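Local structure of NigD-like protein (Bacteroides vulgatus ATCC 8482, 3K6O) at residues P26-P31 with G69-A74; P31-D36 with L41-H46; E140-T145 with H151-Y156. The protein is of unknown function but is a NigD-like protein, probably built from an N-terminal OB domain followed by a C-terminal beta sandwich domain. All blocks are in the same frame, centred on the assembly; numbering follows the deposited sequence.

Contact 1 (P26-P31 with G69-A74); sequences PQYDAP and GESGFA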
loop_
_atom_site.group_PDB
_atom_site.type_symbol
_atom_site.label_atom_id
_atom_site.label_comp_id
_atom_site.label_asym_id
_atom_site.label_seq_id
_atom_site.Cartn_x
_atom_site.Cartn_y
_atom_site.Cartn_z
ATOM N N PRO A 26 11.560 16.788 15.042
ATOM C CA PRO A 26 12.589 17.834 15.189
ATOM C C PRO A 26 13.728 17.453 16.104
ATOM O O PRO A 26 14.852 17.863 15.865
ATOM C CB PRO A 26 11.818 19.029 15.792
ATOM C CG PRO A 26 10.433 18.817 15.418
ATOM C CD PRO A 26 10.201 17.329 15.242
ATOM N N GLN A 27 13.441 16.685 17.146
ATOM C CA GLN A 27 14.468 16.394 18.159
ATOM C C GLN A 27 15.502 15.344 17.681
ATOM O O GLN A 27 16.538 15.186 18.305
ATOM C CB GLN A 27 13.819 15.939 19.462
ATOM C CG GLN A 27 13.157 14.574 19.357
ATOM C CD GLN A 27 11.688 14.645 19.236
ATOM O OE1 GLN A 27 11.118 15.535 18.566
ATOM N NE2 GLN A 27 11.032 13.693 19.874
ATOM N N TYR A 28 15.196 14.628 16.599
ATOM C CA TYR A 28 16.125 13.637 16.021
ATOM C C TYR A 28 16.862 14.241 14.817
ATOM O O TYR A 28 16.383 15.204 14.221
ATOM C CB TYR A 28 15.385 12.348 15.614
ATOM C CG TYR A 28 14.519 11.770 16.729
ATOM C CD1 TYR A 28 15.054 11.492 17.979
ATOM C CD2 TYR A 28 13.170 11.575 16.555
ATOM C CE1 TYR A 28 14.266 11.004 19.000
ATOM C CE2 TYR A 28 12.370 11.075 17.592
ATOM C CZ TYR A 28 12.939 10.807 18.795
ATOM O OH TYR A 28 12.173 10.323 19.802
ATOM N N ASP A 29 18.003 13.666 14.439
ATOM C CA ASP A 29 18.783 14.228 13.329
ATOM C C ASP A 29 18.810 13.341 12.055
ATOM O O ASP A 29 19.641 13.530 11.191
ATOM C CB ASP A 29 20.196 14.597 13.807
ATOM C CG ASP A 29 21.087 13.386 14.097
ATOM O OD1 ASP A 29 20.617 12.242 14.150
ATOM O OD2 ASP A 29 22.284 13.607 14.313
ATOM N N ALA A 30 17.876 12.393 11.966
ATOM C CA ALA A 30 17.768 11.493 10.837
ATOM C C ALA A 30 16.293 11.019 10.708
ATOM O O ALA A 30 15.561 10.967 11.686
ATOM C CB ALA A 30 18.736 10.290 11.000
ATOM N N PRO A 31 15.855 10.704 9.485
ATOM C CA PRO A 31 14.574 10.055 9.330
ATOM C C PRO A 31 14.619 8.633 9.908
ATOM O O PRO A 31 15.687 7.994 9.968
ATOM C CB PRO A 31 14.352 10.048 7.804
ATOM C CG PRO A 31 15.661 10.122 7.231
ATOM C CD PRO A 31 16.588 10.783 8.216
ATOM N N GLY A 69 16.052 -1.144 20.871
ATOM C CA GLY A 69 16.422 0.258 20.711
ATOM C C GLY A 69 16.436 1.076 21.983
ATOM O O GLY A 69 16.912 0.638 22.989
ATOM N N GLU A 70 15.909 2.286 21.905
ATOM C CA GLU A 70 16.063 3.285 22.938
ATOM C C GLU A 70 15.194 4.450 22.563
ATOM O O GLU A 70 14.845 4.602 21.389
ATOM C CB GLU A 70 17.515 3.783 22.981
ATOM C CG GLU A 70 18.004 4.398 21.626
ATOM C CD GLU A 70 18.267 3.346 20.550
ATOM O OE1 GLU A 70 18.956 2.363 20.862
ATOM O OE2 GLU A 70 17.787 3.494 19.408
ATOM N N SER A 71 14.830 5.265 23.549
ATOM C CA SER A 71 14.228 6.554 23.317
ATOM C C SER A 71 12.949 6.452 22.471
ATOM O O SER A 71 12.617 7.392 21.733
ATOM C CB SER A 71 15.289 7.448 22.638
ATOM O OG SER A 71 15.016 8.846 22.740
ATOM N N GLY A 72 12.245 5.318 22.603
ATOM C CA GLY A 72 10.969 5.036 21.919
ATOM C C GLY A 72 11.075 4.235 20.614
ATOM O O GLY A 72 10.047 3.925 19.984
ATOM N N PHE A 73 12.307 3.938 20.175
ATOM C CA PHE A 73 12.515 3.110 18.991
ATOM C C PHE A 73 12.591 1.688 19.464
ATOM O O PHE A 73 13.417 1.355 20.318
ATOM C CB PHE A 73 13.784 3.541 18.219
ATOM C CG PHE A 73 13.728 4.963 17.773
ATOM C CD1 PHE A 73 12.937 5.323 16.726
ATOM C CD2 PHE A 73 14.382 5.956 18.472
ATOM C CE1 PHE A 73 12.809 6.661 16.340
ATOM C CE2 PHE A 73 14.273 7.277 18.101
ATOM C CZ PHE A 73 13.486 7.631 17.016
ATOM N N ALA A 74 11.690 0.865 18.956
ATOM C CA ALA A 74 11.623 -0.523 19.361
ATOM C C ALA A 74 12.924 -1.260 19.059
ATOM O O ALA A 74 13.367 -2.072 19.870
ATOM C CB ALA A 74 10.442 -1.220 18.648
HETATM O O HOH W 1 10.856 7.385 19.199
#

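Contact 2 (P31-D36 with L41-H46); sequences PYLVLD and LWVVQH. With SO4 (sulfate ion), chain G.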
loop_
_atom_site.group_PDB
_atom_site.type_symbol
_atom_site.label_atom_id
_atom_site.label_comp_id
_atom_site.label_asym_id
_atom_site.label_seq_id
_atom_site.Cartn_x
_atom_site.Cartn_y
_atom_site.Cartn_z
ATOM N N PRO A 31 15.855 10.704 9.485
ATOM C CA PRO A 31 14.574 10.055 9.330
ATOM C C PRO A 31 14.619 8.633 9.908
ATOM O O PRO A 31 15.687 7.994 9.968
ATOM C CB PRO A 31 14.352 10.048 7.804
ATOM C CG PRO A 31 15.661 10.122 7.231
ATOM C CD PRO A 31 16.588 10.783 8.216
ATOM N N TYR A 32 13.463 8.177 10.361
ATOM C CA TYR A 32 13.310 6.861 10.938
ATOM C C TYR A 32 12.152 6.200 10.262
ATOM O O TYR A 32 11.456 6.835 9.487
ATOM C CB TYR A 32 13.164 6.906 12.474
ATOM C CG TYR A 32 11.956 7.652 13.022
ATOM C CD1 TYR A 32 10.748 7.012 13.221
ATOM C CD2 TYR A 32 12.040 8.994 13.361
ATOM C CE1 TYR A 32 9.639 7.707 13.741
ATOM C CE2 TYR A 32 10.964 9.672 13.879
ATOM C CZ TYR A 32 9.765 9.024 14.066
ATOM O OH TYR A 32 8.691 9.726 14.542
ATOM N N LEU A 33 11.987 4.912 10.517
ATOM C CA LEU A 33 10.983 4.123 9.841
ATOM C C LEU A 33 9.931 3.669 10.853
ATOM O O LEU A 33 10.266 3.389 12.012
ATOM C CB LEU A 33 11.618 2.935 9.182
ATOM C CG LEU A 33 12.695 3.292 8.177
ATOM C CD1 LEU A 33 13.279 2.006 7.642
ATOM C CD2 LEU A 33 12.134 4.189 7.067
ATOM N N VAL A 34 8.670 3.634 10.428
ATOM C CA VAL A 34 7.590 3.127 11.269
ATOM C C VAL A 34 6.981 1.947 10.549
ATOM O O VAL A 34 6.513 2.092 9.433
ATOM C CB VAL A 34 6.537 4.223 11.530
ATOM C CG1 VAL A 34 5.353 3.709 12.411
ATOM C CG2 VAL A 34 7.234 5.479 12.152
ATOM N N LEU A 35 7.022 0.770 11.162
ATOM C CA LEU A 35 6.352 -0.411 10.612
ATOM C C LEU A 35 4.838 -0.223 10.733
ATOM O O LEU A 35 4.374 0.651 11.473
ATOM C CB LEU A 35 6.799 -1.686 11.352
ATOM C CG LEU A 35 8.228 -2.153 11.150
ATOM C CD1 LEU A 35 8.541 -3.425 12.014
ATOM C CD2 LEU A 35 8.472 -2.404 9.648
ATOM N N ASP A 36 4.066 -1.011 9.999
ATOM C CA ASP A 36 2.616 -0.814 9.988
ATOM C C ASP A 36 2.003 -1.220 11.356
ATOM O O ASP A 36 0.929 -0.757 11.717
ATOM C CB ASP A 36 1.954 -1.569 8.820
ATOM C CG ASP A 36 2.170 -0.878 7.477
ATOM O OD1 ASP A 36 2.611 0.291 7.501
ATOM O OD2 ASP A 36 1.900 -1.477 6.396
ATOM N N LEU A 41 11.567 2.180 14.094
ATOM C CA LEU A 41 12.888 1.604 13.880
ATOM C C LEU A 41 13.913 2.702 13.683
ATOM O O LEU A 41 13.705 3.601 12.846
ATOM C CB LEU A 41 12.856 0.697 12.644
ATOM C CG LEU A 41 11.780 -0.400 12.601
ATOM C CD1 LEU A 41 11.896 -1.221 11.316
ATOM C CD2 LEU A 41 11.866 -1.287 13.832
ATOM N N TRP A 42 14.998 2.649 14.468
ATOM C CA TRP A 42 16.102 3.530 14.269
ATOM C C TRP A 42 17.189 2.921 13.369
ATOM O O TRP A 42 17.709 1.807 13.645
ATOM C CB TRP A 42 16.718 3.926 15.611
ATOM C CG TRP A 42 17.742 5.004 15.446
ATOM C CD1 TRP A 42 19.092 4.874 15.498
ATOM C CD2 TRP A 42 17.481 6.385 15.147
ATOM N NE1 TRP A 42 19.695 6.088 15.275
ATOM C CE2 TRP A 42 18.729 7.033 15.056
ATOM C CE3 TRP A 42 16.304 7.133 14.957
ATOM C CZ2 TRP A 42 18.846 8.398 14.764
ATOM C CZ3 TRP A 42 16.415 8.494 14.664
ATOM C CH2 TRP A 42 17.675 9.110 14.575
ATOM N N VAL A 43 17.578 3.659 12.332
ATOM C CA VAL A 43 18.591 3.175 11.380
ATOM C C VAL A 43 20.013 3.430 11.880
ATOM O O VAL A 43 20.461 4.581 11.925
ATOM C CB VAL A 43 18.413 3.804 9.972
ATOM C CG1 VAL A 43 19.447 3.212 8.983
ATOM C CG2 VAL A 43 16.964 3.607 9.440
ATOM N N VAL A 44 20.729 2.369 12.264
ATOM C CA VAL A 44 22.096 2.519 12.742
ATOM C C VAL A 44 23.110 2.053 11.691
ATOM O O VAL A 44 24.259 2.391 11.801
ATOM C CB VAL A 44 22.367 1.766 14.090
ATOM C CG1 VAL A 44 21.510 2.349 15.202
ATOM C CG2 VAL A 44 22.091 0.234 13.952
ATOM N N GLN A 45 22.682 1.262 10.706
ATOM C CA GLN A 45 23.509 0.915 9.559
ATOM C C GLN A 45 22.638 0.987 8.307
ATOM O O GLN A 45 21.444 0.682 8.353
ATOM C CB GLN A 45 24.086 -0.495 9.720
ATOM C CG GLN A 45 25.093 -0.658 10.908
ATOM C CD GLN A 45 25.487 -2.087 11.187
ATOM O OE1 GLN A 45 25.091 -3.002 10.466
ATOM N NE2 GLN A 45 26.268 -2.300 12.266
ATOM N N HIS A 46 23.239 1.381 7.195
ATOM C CA HIS A 46 22.546 1.408 5.908
ATOM C C HIS A 46 23.505 1.013 4.785
ATOM O O HIS A 46 24.681 1.359 4.813
ATOM C CB HIS A 46 21.959 2.791 5.651
ATOM C CG HIS A 46 22.992 3.840 5.459
ATOM N ND1 HIS A 46 23.173 4.492 4.262
ATOM C CD2 HIS A 46 23.951 4.307 6.296
ATOM C CE1 HIS A 46 24.180 5.341 4.379
ATOM N NE2 HIS A 46 24.683 5.230 5.595
HETATM S S SO4 G . 27.668 6.752 6.196
HETATM O O1 SO4 G . 27.202 6.599 7.579
HETATM O O2 SO4 G . 26.555 7.042 5.306
HETATM O O3 SO4 G . 28.578 7.899 6.118
HETATM O O4 SO4 G . 28.283 5.488 5.777
HETATM O O HOH W 2 16.940 6.609 11.894
#

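Contact 3 (E140-T145 with H151-Y156); sequences EMIPWT and HLELRY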
loop_
_atom_site.group_PDB
_atom_site.type_symbol
_atom_site.label_atom_id
_atom_site.label_comp_id
_atom_site.label_asym_id
_atom_site.label_seq_id
_atom_site.Cartn_x
_atom_site.Cartn_y
_atom_site.Cartn_z
ATOM N N GLU A 140 -19.890 6.960 -6.049
ATOM C CA GLU A 140 -20.914 7.902 -5.657
ATOM C C GLU A 140 -22.214 7.727 -6.453
ATOM O O GLU A 140 -23.133 8.545 -6.300
ATOM C CB GLU A 140 -20.383 9.333 -5.783
ATOM C CG GLU A 140 -19.155 9.595 -4.868
ATOM C CD GLU A 140 -18.463 10.914 -5.130
ATOM O OE1 GLU A 140 -18.832 11.567 -6.097
ATOM O OE2 GLU A 140 -17.559 11.315 -4.359
HETATM N N MSE A 141 -22.295 6.677 -7.279
HETATM C CA MSE A 141 -23.437 6.427 -8.156
HETATM C C MSE A 141 -24.448 5.352 -7.657
HETATM O O MSE A 141 -25.484 5.129 -8.303
HETATM C CB MSE A 141 -22.917 5.936 -9.548
HETATM C CG MSE A 141 -22.264 7.029 -10.400
HETATM SE SE MSE A 141 -21.644 6.356 -12.084
HETATM C CE MSE A 141 -19.780 6.023 -11.483
ATOM N N ILE A 142 -24.121 4.681 -6.553
ATOM C CA ILE A 142 -24.899 3.592 -6.015
ATOM C C ILE A 142 -25.355 3.954 -4.592
ATOM O O ILE A 142 -24.715 4.754 -3.954
ATOM C CB ILE A 142 -24.066 2.341 -5.939
ATOM C CG1 ILE A 142 -22.872 2.501 -4.992
ATOM C CG2 ILE A 142 -23.534 1.964 -7.303
ATOM C CD1 ILE A 142 -22.095 1.213 -4.843
ATOM N N PRO A 143 -26.413 3.309 -4.077
ATOM C CA PRO A 143 -26.894 3.690 -2.746
ATOM C C PRO A 143 -25.956 3.351 -1.580
ATOM O O PRO A 143 -25.032 2.528 -1.706
ATOM C CB PRO A 143 -28.223 2.932 -2.594
ATOM C CG PRO A 143 -28.287 1.926 -3.712
ATOM C CD PRO A 143 -27.294 2.337 -4.768
ATOM N N TRP A 144 -26.218 3.995 -0.442
ATOM C CA TRP A 144 -25.631 3.576 0.851
ATOM C C TRP A 144 -25.931 2.108 1.122
ATOM O O TRP A 144 -27.019 1.622 0.819
ATOM C CB TRP A 144 -26.251 4.350 2.022
ATOM C CG TRP A 144 -26.261 5.838 1.832
ATOM C CD1 TRP A 144 -27.355 6.664 1.685
ATOM C CD2 TRP A 144 -25.114 6.668 1.784
ATOM N NE1 TRP A 144 -26.932 7.972 1.540
ATOM C CE2 TRP A 144 -25.559 7.993 1.594
ATOM C CE3 TRP A 144 -23.752 6.416 1.858
ATOM C CZ2 TRP A 144 -24.681 9.056 1.481
ATOM C CZ3 TRP A 144 -22.892 7.449 1.741
ATOM C CH2 TRP A 144 -23.350 8.766 1.554
ATOM N N THR A 145 -24.967 1.418 1.711
ATOM C CA THR A 145 -25.199 0.078 2.240
ATOM C C THR A 145 -25.519 0.129 3.725
ATOM O O THR A 145 -25.100 1.048 4.431
ATOM C CB THR A 145 -23.964 -0.726 2.104
ATOM O OG1 THR A 145 -22.867 0.065 2.624
ATOM C CG2 THR A 145 -23.761 -1.077 0.631
ATOM N N HIS A 151 -17.281 0.445 1.735
ATOM C CA HIS A 151 -17.293 -0.073 0.385
ATOM C C HIS A 151 -16.514 0.821 -0.609
ATOM O O HIS A 151 -16.892 1.974 -0.870
ATOM C CB HIS A 151 -18.738 -0.236 -0.079
ATOM C CG HIS A 151 -19.542 -1.146 0.788
ATOM N ND1 HIS A 151 -19.835 -2.450 0.435
ATOM C CD2 HIS A 151 -20.113 -0.946 2.004
ATOM C CE1 HIS A 151 -20.564 -3.003 1.388
ATOM N NE2 HIS A 151 -20.746 -2.117 2.351
ATOM N N LEU A 152 -15.427 0.265 -1.138
ATOM C CA LEU A 152 -14.505 0.934 -2.072
ATOM C C LEU A 152 -14.311 0.056 -3.306
ATOM O O LEU A 152 -14.571 -1.190 -3.278
ATOM C CB LEU A 152 -13.142 1.170 -1.399
ATOM C CG LEU A 152 -13.169 2.017 -0.149
ATOM C CD1 LEU A 152 -11.790 2.067 0.569
ATOM C CD2 LEU A 152 -13.759 3.411 -0.386
ATOM N N GLU A 153 -13.813 0.665 -4.386
ATOM C CA GLU A 153 -13.545 -0.121 -5.582
ATOM C C GLU A 153 -12.196 0.211 -6.127
ATOM O O GLU A 153 -11.788 1.363 -6.134
ATOM C CB GLU A 153 -14.628 0.094 -6.654
ATOM C CG GLU A 153 -16.078 0.058 -6.137
ATOM C CD GLU A 153 -17.120 0.164 -7.267
ATOM O OE1 GLU A 153 -16.690 0.217 -8.451
ATOM O OE2 GLU A 153 -18.342 0.213 -6.956
ATOM N N LEU A 154 -11.491 -0.809 -6.581
ATOM C CA LEU A 154 -10.244 -0.600 -7.277
ATOM C C LEU A 154 -10.567 -0.561 -8.762
ATOM O O LEU A 154 -11.226 -1.451 -9.266
ATOM C CB LEU A 154 -9.250 -1.729 -7.036
ATOM C CG LEU A 154 -8.254 -1.749 -5.884
ATOM C CD1 LEU A 154 -7.434 -3.050 -6.091
ATOM C CD2 LEU A 154 -7.363 -0.507 -5.805
ATOM N N ARG A 155 -10.087 0.470 -9.437
ATOM C CA ARG A 155 -10.363 0.702 -10.833
ATOM C C ARG A 155 -9.027 0.814 -11.573
ATOM O O ARG A 155 -8.220 1.694 -11.261
ATOM C CB ARG A 155 -11.190 1.987 -10.967
ATOM C CG ARG A 155 -12.556 1.927 -10.288
ATOM C CD ARG A 155 -13.397 0.820 -10.942
ATOM N NE ARG A 155 -14.837 0.885 -10.634
ATOM C CZ ARG A 155 -15.786 1.363 -11.434
ATOM N NH1 ARG A 155 -15.518 1.861 -12.639
ATOM N NH2 ARG A 155 -17.039 1.285 -11.040
ATOM N N TYR A 156 -8.804 -0.069 -12.545
ATOM C CA TYR A 156 -7.590 -0.044 -13.365
ATOM C C TYR A 156 -7.875 0.527 -14.753
ATOM O O TYR A 156 -8.897 0.222 -15.369
ATOM C CB TYR A 156 -7.009 -1.462 -13.511
ATOM C CG TYR A 156 -5.760 -1.575 -14.383
ATOM C CD1 TYR A 156 -4.584 -0.967 -14.017
ATOM C CD2 TYR A 156 -5.776 -2.292 -15.590
ATOM C CE1 TYR A 156 -3.436 -1.096 -14.778
ATOM C CE2 TYR A 156 -4.647 -2.403 -16.370
ATOM C CZ TYR A 156 -3.475 -1.803 -15.946
ATOM O OH TYR A 156 -2.346 -1.877 -16.697
#

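Contact 1 (P26-P31 with G69-A74)
Tyr28 and Phe73 meet as a T-shaped aromatic pair between two loops of the OB domain. Residues 26-31 follow strand 16-23. Residues 69-74 form the tip of the hairpin between strands 58-66 and 75-93, where a type I' beta turn runs from Glu70 to Phe73. Phe73 presents its edge to the face of Tyr28. The ring planes stand at 65° and the centroids are 5.0 Å apart. The touching edge is CZ and CE2 of Phe73, with CZ lying 3.7 Å from Tyr28 CE2. CZ sits off the ring centre, toward the rim. The two side chains come from opposite directions. Each has CG anti to its own carbonyl carbon (chi1 -51° in Tyr28), which sends each ring toward the opposite loop. The other face of Tyr28 is taken by its neighbour Gln27, whose CG stands over the ring centre, 3.7 Å above the plane. The phenol is thus held between an aliphatic chain and an aromatic edge. Replacing Tyr28 with an alanine would probably cost the edge of Phe73 the face it rests on and cut the water link to the turn. Phe73 also packs against the rings of Tyr32 and Trp42, so it joins the turn to the neighbouring sheet. Gly72 has backbone angles that call for glycine, in keeping with the tight turn. One water lies over the centre of the Phe73 ring; it donates to Ser71 O at 3.1 Å and hydrogen-bonds to Tyr28 OH at 3.3 Å.

Contact 2 (P31-D36 with L41-H46)
Leu33 and Leu41 face each other as a hydrogen-bonded antiparallel pair. Leu41 N donates to Leu33 O at 2.7 Å, and Leu33 N donates to Leu41 O at 3.2 Å. Both bonds are nearly straight, at 175° and 174°. The two leucine side chains leave on the same face of the sheet, with their CB atoms 4.3 Å apart. Leu41 is also met by Leu35: its CD1 reaches Leu35 CG at 3.8 Å. Both of these leucines have CG anti to the carbonyl carbon, beside the backbone N, and the two side chains cross obliquely. Leu33 CD1 extends the apolar row to Val43 CG2. Ile59, Phe65 and Ile77 of the adjoining strands close over this buried layer. Tyr32, the neighbour of Leu33, has CG between its backbone N and carbonyl carbon (chi1 62°). This leads the ring away from strand 41-43 and leaves CB as the touching atom, 4.0 Å from Trp42 CE3. The indole of Trp42 swings back toward Tyr32. Past the leucine pair a water replaces the direct backbone bond: it donates to Pro31 O and accepts from Val43 N. Beyond a corner in the chain, His46 NE2 donates to sulfate O2 in a bent bond at the ring edge. Arg51 binds the same ion, which probably came from the crystallisation liquor. Strands 32-34 and 40-43 form a beta hairpin, a meander element consistent with the OB domain assigned to this region.

Contact 3 (E140-T145 with H151-Y156)
The imidazole of His151 has the methyl of Thr145 over one face. Thr145 CG2 lies 3.8 Å from the ring centroid and 17° off the ring normal, which makes a CH-pi contact. It sits somewhat toward the rim, near NE2 and CE1. The hydroxyl of the same threonine is also close to the ring: OG1 is 3.0 Å from His151 CD2 and 3.1 Å from His151 NE2. NE2 is hydrogen-bonded to Asp147, in the connection between the two segments. Thr145 takes chi1 49°, which places CG2 anti to the carbonyl carbon and OG1 between the backbone N and that carbon. Both branches therefore reach the histidine, and the two side chains approach from opposite directions. The second flat group is the guanidinium of Arg155, with the carboxylate of Glu153 at its edge. Residues 151-156 belong to strand 149-157 of the C-terminal beta sandwich domain, and residues 140-145 to the long loop that leads into it from strand 133-139. His151, Glu153 and Arg155 alternate along the strand, so all three point to the loop side, while Leu152 and Leu154 turn to the buried side. Arg155 grips Glu153 side-on: NE and NH2 both donate to OE1, at 2.9 Å and 2.8 Å. The accepting oxygen lies nearly in the guanidinium plane. The salt bridge, together with Asn139 bonded to OE2, probably holds the carboxylate in place. Ile142 approaches this carboxylate loosely, with CD1 4.4 Å from Glu153 OE2.

Overall arrangement
From the N terminus, the chain leaves strand 16-23 and enters the loop 26-31, the first half of contact 1. Pro31 ends that segment and begins contact 2, which closes the short hairpin of strands 32-34 and 40-43. Contact 1 closes only later, at residues 69-74, so contact 2 is nested inside its loop. The two touch, also through Ala30 and Glu70 against Trp42, and their centres are about 9 Å apart. Both lie in the OB domain. Strand 75-93 then runs on into the beta sandwich domain. There contact 3 closes its own short loop, in series, with its centre about 36 Å from that of contact 2.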